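Putative tautomerase (Streptomyces achromogenes, PDB 3RY0) is a putative enzyme of the tautomerase superfamily, built of small beta-alpha-beta subunits that assemble as a hexamer. Local coordinates at residues I3-L8 against E21-A26; Q14-L19 against V40-T45; A25-H28 against G32-V35. One frame throughout, in Å; residues are numbered along the deposited sequence.

Contact 1 of 3, residues I3-L8 against E21-A26; sequences IRVTLL and EALTAA
L23 reaches from helix 13-31 down to strand 2-8 and sets one methyl, CD1, against both I3 and V5. The closer touch is with V5, whose CG2 lies 3.5 Å from L23 CD1; I3 CG2 stands farther off, at 4.2 Å from the same methyl. Because I3 and V5 are alternate residues of the strand, both project toward the helix, and their branches offer CD1 two neighbouring methyls. The rotation of V5, with CG1 anti to the backbone N (chi1 179°), is what makes CG2 the methyl that meets L23. I3 divides its side chain differently: CG2 meets the leucine methyl, whereas the extended CG1-CD1 arm (chi2 169°) runs on to the helix backbone, with CD1 3.9 Å from L23 O. Beta-branched residues suit an extended strand, and leucine, branched one carbon later, suits a helix that must reach across to a sheet. Beyond the pair, L23 and I3 pack on L23 and I3 of the second subunit. The buried side chains meet through methyls alone, the one polar atom touched being the carbonyl L23 O; with no hydrogen bond between the segments, the contact rests on dispersion and the exclusion of water.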
ATOM      1  N   ILE A   3       0.478  10.643  -2.160  1.00  9.74           N
ATOM      2  CA  ILE A   3       1.112  10.591  -0.837  1.00 11.29           C
ATOM      3  C   ILE A   3       0.190   9.845   0.129  1.00 11.81           C
ATOM      4  O   ILE A   3      -0.953  10.308   0.370  1.00 13.84           O
ATOM      5  CB  ILE A   3       1.388  12.023  -0.296  1.00  8.83           C
ATOM      6  CG1 ILE A   3       2.326  12.731  -1.215  1.00 11.18           C
ATOM      7  CG2 ILE A   3       1.993  11.951   1.132  1.00 13.88           C
ATOM      8  CD1 ILE A   3       2.458  14.288  -0.890  1.00 14.06           C
ATOM      9  N   ARG A   4       0.599   8.697   0.652  1.00 11.03           N
ATOM     10  CA  ARG A   4      -0.253   7.921   1.567  1.00 11.08           C
ATOM     11  C   ARG A   4       0.398   8.030   2.918  1.00 11.21           C
ATOM     12  O   ARG A   4       1.545   7.583   3.081  1.00 12.22           O
ATOM     13  CB  ARG A   4      -0.336   6.456   1.165  1.00 13.77           C
ATOM     14  CG  ARG A   4      -1.458   5.738   1.869  1.00 15.29           C
ATOM     15  CD  ARG A   4      -1.821   4.327   1.169  1.00 21.37           C
ATOM     16  NE  ARG A   4      -3.306   4.241   1.093  1.00 36.36           N
ATOM     17  CZ  ARG A   4      -4.122   4.158   0.020  1.00 22.95           C
ATOM     18  NH1 ARG A   4      -5.392   4.119   0.326  1.00 35.59           N
ATOM     19  NH2 ARG A   4      -3.802   3.978  -1.344  1.00 21.09           N
ATOM     20  N   VAL A   5      -0.342   8.529   3.902  1.00 11.21           N
ATOM     21  CA  VAL A   5       0.210   8.710   5.233  1.00 11.44           C
ATOM     22  C   VAL A   5      -0.446   7.691   6.153  1.00 11.81           C
ATOM     23  O   VAL A   5      -1.702   7.538   6.135  1.00 14.36           O
ATOM     24  CB  VAL A   5      -0.130  10.102   5.766  1.00 12.50           C
ATOM     25  CG1 VAL A   5       0.411  10.380   7.192  1.00 16.54           C
ATOM     26  CG2 VAL A   5       0.287  11.140   4.797  1.00 13.54           C
ATOM     27  N   THR A   6       0.358   7.038   6.994  1.00 12.01           N
ATOM     28  CA  THR A   6      -0.228   6.171   8.014  1.00 11.91           C
ATOM     29  C   THR A   6       0.099   6.788   9.404  1.00 11.81           C
ATOM     30  O   THR A   6       1.273   6.960   9.710  1.00 11.18           O
ATOM     31  CB  THR A   6       0.438   4.785   7.891  1.00 12.64           C
ATOM     32  OG1 THR A   6       0.271   4.259   6.565  1.00 17.12           O
ATOM     33  CG2 THR A   6      -0.247   3.771   8.869  1.00 18.14           C
ATOM     34  N   LEU A   7      -0.952   7.071  10.137  1.00 13.94           N
ATOM     35  CA  LEU A   7      -0.848   7.735  11.448  1.00 14.84           C
ATOM     36  C   LEU A   7      -1.516   6.959  12.466  1.00 15.87           C
ATOM     37  O   LEU A   7      -2.485   6.326  12.160  1.00 14.91           O
ATOM     38  CB  LEU A   7      -1.656   9.068  11.478  1.00 20.51           C
ATOM     39  CG  LEU A   7      -1.318  10.169  10.499  1.00 21.19           C
ATOM     40  CD1 LEU A   7      -2.151  11.432  10.832  1.00 23.94           C
ATOM     41  CD2 LEU A   7       0.230  10.484  10.608  1.00 20.63           C
ATOM     42  N   LEU A   8      -1.118   7.044  13.735  1.00 15.47           N
ATOM     43  CA  LEU A   8      -1.985   6.531  14.823  1.00 16.00           C
ATOM     44  C   LEU A   8      -3.238   7.312  14.942  1.00 19.61           C
ATOM     45  O   LEU A   8      -3.205   8.593  14.785  1.00 19.85           O
ATOM     46  CB  LEU A   8      -1.296   6.631  16.158  1.00 18.51           C
ATOM     47  CG  LEU A   8      -0.223   5.634  16.398  1.00 16.35           C
ATOM     48  CD1 LEU A   8       0.680   6.092  17.624  1.00 19.46           C
ATOM     49  CD2 LEU A   8      -0.812   4.243  16.743  1.00 15.75           C
ATOM     50  N   GLU A  21      -2.496  19.814   3.794  1.00 12.28           N
ATOM     51  CA  GLU A  21      -1.991  21.002   3.113  1.00 13.19           C
ATOM     52  C   GLU A  21      -0.481  21.114   3.080  1.00 12.86           C
ATOM     53  O   GLU A  21       0.104  21.373   2.015  1.00 13.23           O
ATOM     54  CB  GLU A  21      -2.566  22.265   3.789  1.00 15.06           C
ATOM     55  CG  GLU A  21      -2.286  23.601   3.053  1.00 16.35           C
ATOM     56  CD  GLU A  21      -0.851  24.081   3.135  1.00 23.78           C
ATOM     57  OE1 GLU A  21      -0.175  23.940   4.181  1.00 26.82           O
ATOM     58  OE2 GLU A  21      -0.425  24.666   2.095  1.00 28.25           O
ATOM     59  N   ALA A  22       0.160  20.798   4.206  1.00 11.75           N
ATOM     60  CA  ALA A  22       1.590  20.958   4.266  1.00 11.74           C
ATOM     61  C   ALA A  22       2.399  19.951   3.500  1.00 11.49           C
ATOM     62  O   ALA A  22       3.410  20.242   2.849  1.00 11.47           O
ATOM     63  CB  ALA A  22       2.025  20.979   5.728  1.00 13.18           C
ATOM     64  N   LEU A  23       1.872  18.705   3.457  1.00 10.70           N
ATOM     65  CA  LEU A  23       2.535  17.692   2.592  1.00 11.89           C
ATOM     66  C   LEU A  23       2.414  18.037   1.111  1.00 10.27           C
ATOM     67  O   LEU A  23       3.345  17.864   0.345  1.00 11.14           O
ATOM     68  CB  LEU A  23       1.915  16.306   2.874  1.00 12.26           C
ATOM     69  CG  LEU A  23       2.207  15.756   4.267  1.00 10.79           C
ATOM     70  CD1 LEU A  23       1.384  14.445   4.414  1.00 13.14           C
ATOM     71  CD2 LEU A  23       3.670  15.413   4.461  1.00 14.01           C
ATOM     72  N   THR A  24       1.271  18.614   0.794  1.00 10.93           N
ATOM     73  CA  THR A  24       1.034  19.047  -0.601  1.00 12.33           C
ATOM     74  C   THR A  24       1.985  20.211  -0.967  1.00 11.70           C
ATOM     75  O   THR A  24       2.565  20.153  -2.056  1.00 12.73           O
ATOM     76  CB  THR A  24      -0.437  19.462  -0.801  1.00 12.02           C
ATOM     77  OG1 THR A  24      -1.273  18.325  -0.517  1.00 12.08           O
ATOM     78  CG2 THR A  24      -0.699  19.984  -2.216  1.00 12.11           C
ATOM     79  N   ALA A  25       2.138  21.191  -0.039  1.00 11.79           N
ATOM     80  CA  ALA A  25       3.082  22.290  -0.342  1.00 11.77           C
ATOM     81  C   ALA A  25       4.488  21.780  -0.496  1.00 13.08           C
ATOM     82  O   ALA A  25       5.215  22.174  -1.438  1.00 13.05           O
ATOM     83  CB  ALA A  25       2.987  23.298   0.818  1.00 13.29           C
ATOM     84  N   ALA A  26       4.881  20.797   0.300  1.00 12.42           N
ATOM     85  CA  ALA A  26       6.217  20.249   0.238  1.00 13.33           C
ATOM     86  C   ALA A  26       6.428  19.586  -1.102  1.00 15.19           C
ATOM     87  O   ALA A  26       7.471  19.745  -1.741  1.00 15.61           O
ATOM     88  CB  ALA A  26       6.424  19.202   1.317  1.00 15.35           C
TER

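Contact 2 of 3, residues Q14-L19 against V40-T45; sequences QEVAAL and VIVEET
V16 turns CG1 anti to its backbone N (chi1 171°), which places CG2 beside that N, and the two methyls then serve different partners on strand 39-45. CG1 meets V42 CG1 at 4.3 Å, while CG2 lies 3.8 Å from E44 OE2. E44 gets there by a long, extended reach: its CG is anti to the carbonyl carbon and the chain continues nearly straight, so the carboxylate approaches the valine from the opposite direction although the glutamate does not set out toward the helix. L19, one helical turn after V16, also starts obliquely to the strand, but with its CG anti to the backbone N (chi1 178°) it swings its end toward the strand, bringing CD2 to 4.4 Å from V42 CG2. V16 CG1 rests about equally on both methyls of V42, and L19 CD2 joins it at CG2.

This is the packing of the beta-alpha-beta unit formed by strand 2-8, helix 13-31 and strand 39-45, the building block of the tautomerase fold. The helix crosses over between two parallel strands and runs back across the sheet; its segment 14-19 makes an angle of 147° with segment 40-45, at an axis separation of 10.1 Å. At that spacing valines and a leucine can bridge helix and strand without any polar link, and none is present between the two segments. The carboxylate of E44 touches V16 only by van der Waals contact; OE2 has a long, weak ion pair with R49 NE of the third subunit, which may offset part of its charge. F51 of that same subunit packs on both V16 and V42, while T30 of the second subunit lies against L19.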
ATOM      1  N   GLN A  14      -8.141  19.205  12.965  1.00 18.93           N
ATOM      2  CA  GLN A  14      -7.448  20.381  12.469  1.00 20.22           C
ATOM      3  C   GLN A  14      -6.011  19.989  12.084  1.00 15.91           C
ATOM      4  O   GLN A  14      -5.455  20.489  11.128  1.00 15.89           O
ATOM      5  CB  GLN A  14      -7.380  21.406  13.655  1.00 19.92           C
ATOM      6  CG  GLN A  14      -8.721  22.027  14.136  1.00 29.90           C
ATOM      7  CD  GLN A  14      -9.827  21.048  14.713  1.00 35.40           C
ATOM      8  OE1 GLN A  14      -9.550  19.998  15.359  1.00 28.67           O
ATOM      9  NE2 GLN A  14     -11.117  21.447  14.493  1.00 38.58           N
ATOM     10  N   GLU A  15      -5.374  19.118  12.884  1.00 15.98           N
ATOM     11  CA  GLU A  15      -4.032  18.679  12.591  1.00 14.38           C
ATOM     12  C   GLU A  15      -4.044  17.877  11.253  1.00 14.27           C
ATOM     13  O   GLU A  15      -3.121  18.061  10.464  1.00 14.54           O
ATOM     14  CB  GLU A  15      -3.497  17.710  13.663  1.00 17.50           C
ATOM     15  CG  GLU A  15      -3.146  18.394  14.974  1.00 21.61           C
ATOM     16  CD  GLU A  15      -2.809  17.380  16.051  1.00 25.00           C
ATOM     17  OE1 GLU A  15      -3.732  16.597  16.399  1.00 29.72           O
ATOM     18  OE2 GLU A  15      -1.688  17.383  16.544  1.00 34.20           O
ATOM     19  N   VAL A  16      -5.045  17.007  11.074  1.00 14.00           N
ATOM     20  CA  VAL A  16      -5.078  16.177   9.808  1.00 15.42           C
ATOM     21  C   VAL A  16      -5.249  17.133   8.622  1.00 14.27           C
ATOM     22  O   VAL A  16      -4.543  16.957   7.632  1.00 12.65           O
ATOM     23  CB  VAL A  16      -6.189  15.173   9.897  1.00 14.93           C
ATOM     24  CG1 VAL A  16      -6.350  14.508   8.512  1.00 17.45           C
ATOM     25  CG2 VAL A  16      -5.778  14.055  10.908  1.00 21.26           C
ATOM     26  N   ALA A  17      -6.119  18.168   8.717  1.00 13.19           N
ATOM     27  CA  ALA A  17      -6.299  19.075   7.603  1.00 12.60           C
ATOM     28  C   ALA A  17      -4.984  19.892   7.313  1.00 12.88           C
ATOM     29  O   ALA A  17      -4.576  20.096   6.189  1.00 12.63           O
ATOM     30  CB  ALA A  17      -7.415  20.046   7.937  1.00 14.99           C
ATOM     31  N   ALA A  18      -4.308  20.302   8.383  1.00 12.95           N
ATOM     32  CA  ALA A  18      -3.057  21.017   8.219  1.00 13.15           C
ATOM     33  C   ALA A  18      -1.974  20.137   7.626  1.00 10.90           C
ATOM     34  O   ALA A  18      -1.197  20.589   6.771  1.00 12.86           O
ATOM     35  CB  ALA A  18      -2.573  21.595   9.526  1.00 13.44           C
ATOM     36  N   LEU A  19      -1.924  18.852   8.025  1.00 11.51           N
ATOM     37  CA  LEU A  19      -0.957  17.918   7.416  1.00 10.86           C
ATOM     38  C   LEU A  19      -1.177  17.756   5.891  1.00 10.24           C
ATOM     39  O   LEU A  19      -0.224  17.739   5.143  1.00 10.73           O
ATOM     40  CB  LEU A  19      -1.134  16.606   8.192  1.00 11.46           C
ATOM     41  CG  LEU A  19      -0.230  15.486   7.654  1.00 13.47           C
ATOM     42  CD1 LEU A  19       1.262  15.691   7.961  1.00 14.93           C
ATOM     43  CD2 LEU A  19      -0.705  14.117   8.164  1.00 14.53           C
ATOM     44  N   VAL A  40      -3.328  13.287  -1.456  1.00 10.15           N
ATOM     45  CA  VAL A  40      -2.898  12.753  -0.159  1.00 11.21           C
ATOM     46  C   VAL A  40      -4.026  11.949   0.399  1.00 11.38           C
ATOM     47  O   VAL A  40      -5.213  12.424   0.484  1.00 12.17           O
ATOM     48  CB  VAL A  40      -2.556  13.907   0.839  1.00 11.47           C
ATOM     49  CG1 VAL A  40      -1.959  13.338   2.119  1.00 13.26           C
ATOM     50  CG2 VAL A  40      -1.557  14.923   0.274  1.00 13.49           C
ATOM     51  N   ILE A  41      -3.733  10.728   0.866  1.00 11.89           N
ATOM     52  CA  ILE A  41      -4.695   9.892   1.548  1.00 12.78           C
ATOM     53  C   ILE A  41      -4.140   9.648   2.984  1.00 11.42           C
ATOM     54  O   ILE A  41      -2.966   9.195   3.119  1.00 11.85           O
ATOM     55  CB  ILE A  41      -4.847   8.490   0.879  1.00 11.76           C
ATOM     56  CG1 ILE A  41      -5.196   8.664  -0.596  1.00 22.12           C
ATOM     57  CG2 ILE A  41      -5.909   7.666   1.737  1.00 16.49           C
ATOM     58  CD1 ILE A  41      -6.620   9.016  -0.903  1.00 23.25           C
ATOM     59  N   VAL A  42      -4.914   9.953   3.990  1.00 12.11           N
ATOM     60  CA  VAL A  42      -4.464   9.809   5.383  1.00 12.69           C
ATOM     61  C   VAL A  42      -5.187   8.629   5.957  1.00 14.61           C
ATOM     62  O   VAL A  42      -6.450   8.646   6.034  1.00 15.95           O
ATOM     63  CB  VAL A  42      -4.707  11.080   6.220  1.00 13.57           C
ATOM     64  CG1 VAL A  42      -4.315  10.843   7.726  1.00 15.85           C
ATOM     65  CG2 VAL A  42      -3.920  12.254   5.728  1.00 14.49           C
ATOM     66  N   GLU A  43      -4.436   7.628   6.433  1.00 12.47           N
ATOM     67  CA  GLU A  43      -5.055   6.424   7.033  1.00 15.73           C
ATOM     68  C   GLU A  43      -4.691   6.479   8.539  1.00 15.56           C
ATOM     69  O   GLU A  43      -3.584   6.923   8.910  1.00 16.28           O
ATOM     70  CB  GLU A  43      -4.315   5.231   6.464  1.00 18.12           C
ATOM     71  CG  GLU A  43      -4.444   5.086   4.994  1.00 29.35           C
ATOM     72  CD  GLU A  43      -3.636   3.888   4.496  1.00 39.98           C
ATOM     73  OE1 GLU A  43      -2.541   3.557   5.096  1.00 47.15           O
ATOM     74  OE2 GLU A  43      -4.124   3.316   3.489  1.00 45.81           O
ATOM     75  N   GLU A  44      -5.625   6.101   9.415  1.00 15.72           N
ATOM     76  CA  GLU A  44      -5.444   6.130  10.879  1.00 16.12           C
ATOM     77  C   GLU A  44      -5.509   4.657  11.305  1.00 17.77           C
ATOM     78  O   GLU A  44      -6.376   3.853  10.880  1.00 21.11           O
ATOM     79  CB  GLU A  44      -6.545   6.955  11.551  1.00 18.40           C
ATOM     80  CG  GLU A  44      -6.351   8.413  11.202  1.00 24.93           C
ATOM     81  CD  GLU A  44      -7.125   9.415  12.098  1.00 33.92           C
ATOM     82  OE1 GLU A  44      -7.630   9.017  13.169  1.00 39.54           O
ATOM     83  OE2 GLU A  44      -7.175  10.605  11.725  1.00 36.14           O
ATOM     84  N   THR A  45      -4.552   4.276  12.139  1.00 14.49           N
ATOM     85  CA  THR A  45      -4.428   2.939  12.630  1.00 14.13           C
ATOM     86  C   THR A  45      -4.645   2.961  14.165  1.00 13.70           C
ATOM     87  O   THR A  45      -4.002   3.769  14.857  1.00 14.02           O
ATOM     88  CB  THR A  45      -2.994   2.400  12.339  1.00 13.35           C
ATOM     89  OG1 THR A  45      -2.810   2.459  10.888  1.00 21.12           O
ATOM     90  CG2 THR A  45      -2.831   1.044  12.851  1.00 15.46           C
TER

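Contact 3 of 3, residues A25-H28 against G32-V35; sequences AAAH and GTPV
The end of helix 13-31 is tied here to the loop that follows it, a short-range contact well away from the centre of the chain, held by two hydrogen bonds and by apolar packing around H28. On the backbone, G32 N donates to H28 O at 2.8 Å, a somewhat bent bond of the i to i+4 kind that closes the last turn. G32 then leaves the helix with a positive phi of 90°, a conformation that glycine adopts readily because it has no CB to strike the preceding carbonyl.

The side chain of H28 makes the second link. Its ring is carried toward the loop with CG anti to the backbone N (chi1 176°), and ND1 donates to T33 O at 2.7 Å. The bond is nearly straight, 169° at the hydrogen, and T33 O lies close to the ring plane, although ND1 sits above the plane of the carbonyl group. This bond fixes the rotation of the imidazole. V35 CG1 packs obliquely on the same ring, an off-centre CH-pi contact 4.2 Å from its centroid. Deeper in, T33 CG2 lies 3.7 Å from A27 O, and A27, with only a CB, suits a place where the buried T33 comes close to the helix. A helix ended by a glycine of positive phi, with the chain turning back along its last turn, is a classic form of C-terminal helix termination.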
ATOM      1  N   ALA A  25       2.138  21.191  -0.039  1.00 11.79           N
ATOM      2  CA  ALA A  25       3.082  22.290  -0.342  1.00 11.77           C
ATOM      3  C   ALA A  25       4.488  21.780  -0.496  1.00 13.08           C
ATOM      4  O   ALA A  25       5.215  22.174  -1.438  1.00 13.05           O
ATOM      5  CB  ALA A  25       2.987  23.298   0.818  1.00 13.29           C
ATOM      6  N   ALA A  26       4.881  20.797   0.300  1.00 12.42           N
ATOM      7  CA  ALA A  26       6.217  20.249   0.238  1.00 13.33           C
ATOM      8  C   ALA A  26       6.428  19.586  -1.102  1.00 15.19           C
ATOM      9  O   ALA A  26       7.471  19.745  -1.741  1.00 15.61           O
ATOM     10  CB  ALA A  26       6.424  19.202   1.317  1.00 15.35           C
ATOM     11  N   ALA A  27       5.461  18.774  -1.600  1.00 12.70           N
ATOM     12  CA  ALA A  27       5.619  18.139  -2.923  1.00 13.81           C
ATOM     13  C   ALA A  27       5.632  19.249  -4.016  1.00 12.74           C
ATOM     14  O   ALA A  27       6.472  19.142  -4.970  1.00 12.89           O
ATOM     15  CB  ALA A  27       4.453  17.152  -3.173  1.00 13.40           C
ATOM     16  N   HIS A  28       4.767  20.248  -3.882  1.00 13.17           N
ATOM     17  CA  HIS A  28       4.800  21.347  -4.896  1.00 15.12           C
ATOM     18  C   HIS A  28       6.120  22.030  -5.007  1.00 15.46           C
ATOM     19  O   HIS A  28       6.651  22.170  -6.128  1.00 15.84           O
ATOM     20  CB  HIS A  28       3.691  22.326  -4.550  1.00 14.83           C
ATOM     21  CG  HIS A  28       3.631  23.554  -5.425  1.00 13.88           C
ATOM     22  ND1 HIS A  28       3.391  23.487  -6.783  1.00 17.24           N
ATOM     23  CD2 HIS A  28       3.875  24.853  -5.147  1.00 16.29           C
ATOM     24  CE1 HIS A  28       3.450  24.715  -7.290  1.00 19.12           C
ATOM     25  NE2 HIS A  28       3.737  25.556  -6.307  1.00 19.46           N
ATOM     26  N   GLY A  32       7.930  20.689  -8.181  1.00 15.09           N
ATOM     27  CA  GLY A  32       7.394  21.566  -9.259  1.00 18.14           C
ATOM     28  C   GLY A  32       5.961  21.142  -9.628  1.00 20.89           C
ATOM     29  O   GLY A  32       5.248  21.874 -10.364  1.00 23.99           O
ATOM     30  N   THR A  33       5.479  20.046  -9.081  1.00 20.66           N
ATOM     31  CA  THR A  33       4.177  19.502  -9.481  1.00 21.15           C
ATOM     32  C   THR A  33       3.101  20.536  -9.075  1.00 18.85           C
ATOM     33  O   THR A  33       3.070  21.050  -7.957  1.00 18.31           O
ATOM     34  CB  THR A  33       3.957  18.092  -8.840  1.00 23.65           C
ATOM     35  OG1 THR A  33       2.695  17.542  -9.287  1.00 25.85           O
ATOM     36  CG2 THR A  33       3.889  18.204  -7.457  1.00 21.16           C
ATOM     37  N   PRO A  34       2.125  20.846  -9.937  1.00 17.80           N
ATOM     38  CA  PRO A  34       1.028  21.706  -9.534  1.00 18.33           C
ATOM     39  C   PRO A  34       0.248  21.148  -8.319  1.00 16.58           C
ATOM     40  O   PRO A  34       0.109  19.889  -8.251  1.00 16.56           O
ATOM     41  CB  PRO A  34       0.134  21.793 -10.814  1.00 20.30           C
ATOM     42  CG  PRO A  34       1.119  21.464 -11.905  1.00 21.90           C
ATOM     43  CD  PRO A  34       2.051  20.428 -11.340  1.00 19.83           C
ATOM     44  N   VAL A  35      -0.208  21.961  -7.384  1.00 16.65           N
ATOM     45  CA  VAL A  35      -0.914  21.415  -6.222  1.00 18.41           C
ATOM     46  C   VAL A  35      -2.078  20.538  -6.569  1.00 17.38           C
ATOM     47  O   VAL A  35      -2.322  19.499  -5.929  1.00 17.06           O
ATOM     48  CB  VAL A  35      -1.277  22.391  -5.087  1.00 21.07           C
ATOM     49  CG1 VAL A  35      -0.028  23.103  -4.556  1.00 20.25           C
ATOM     50  CG2 VAL A  35      -2.291  23.369  -5.505  1.00 21.62           C
TER

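Contacts 1 and 2 belong to the buried core of the subunit, their centres about 7 Å apart: 21-26 of helix 13-31 packs on strand 2-8, and the earlier 14-19 on the neighbouring parallel strand 39-45. The strands are themselves joined by backbone bonding and by the salt bridge from R4 NE to E43 OE2. Contact 3 uses the far end of the same helix, its centre about 17 Å from that of contact 2, and is only partly buried. It shares A25 and A26 with contact 1 and meets it where T24 packs on V35 and I3 on A27. The chemistry follows location: methyl packing prevails between helix and sheet, whereas directional hydrogen bonds hold the more exposed turn.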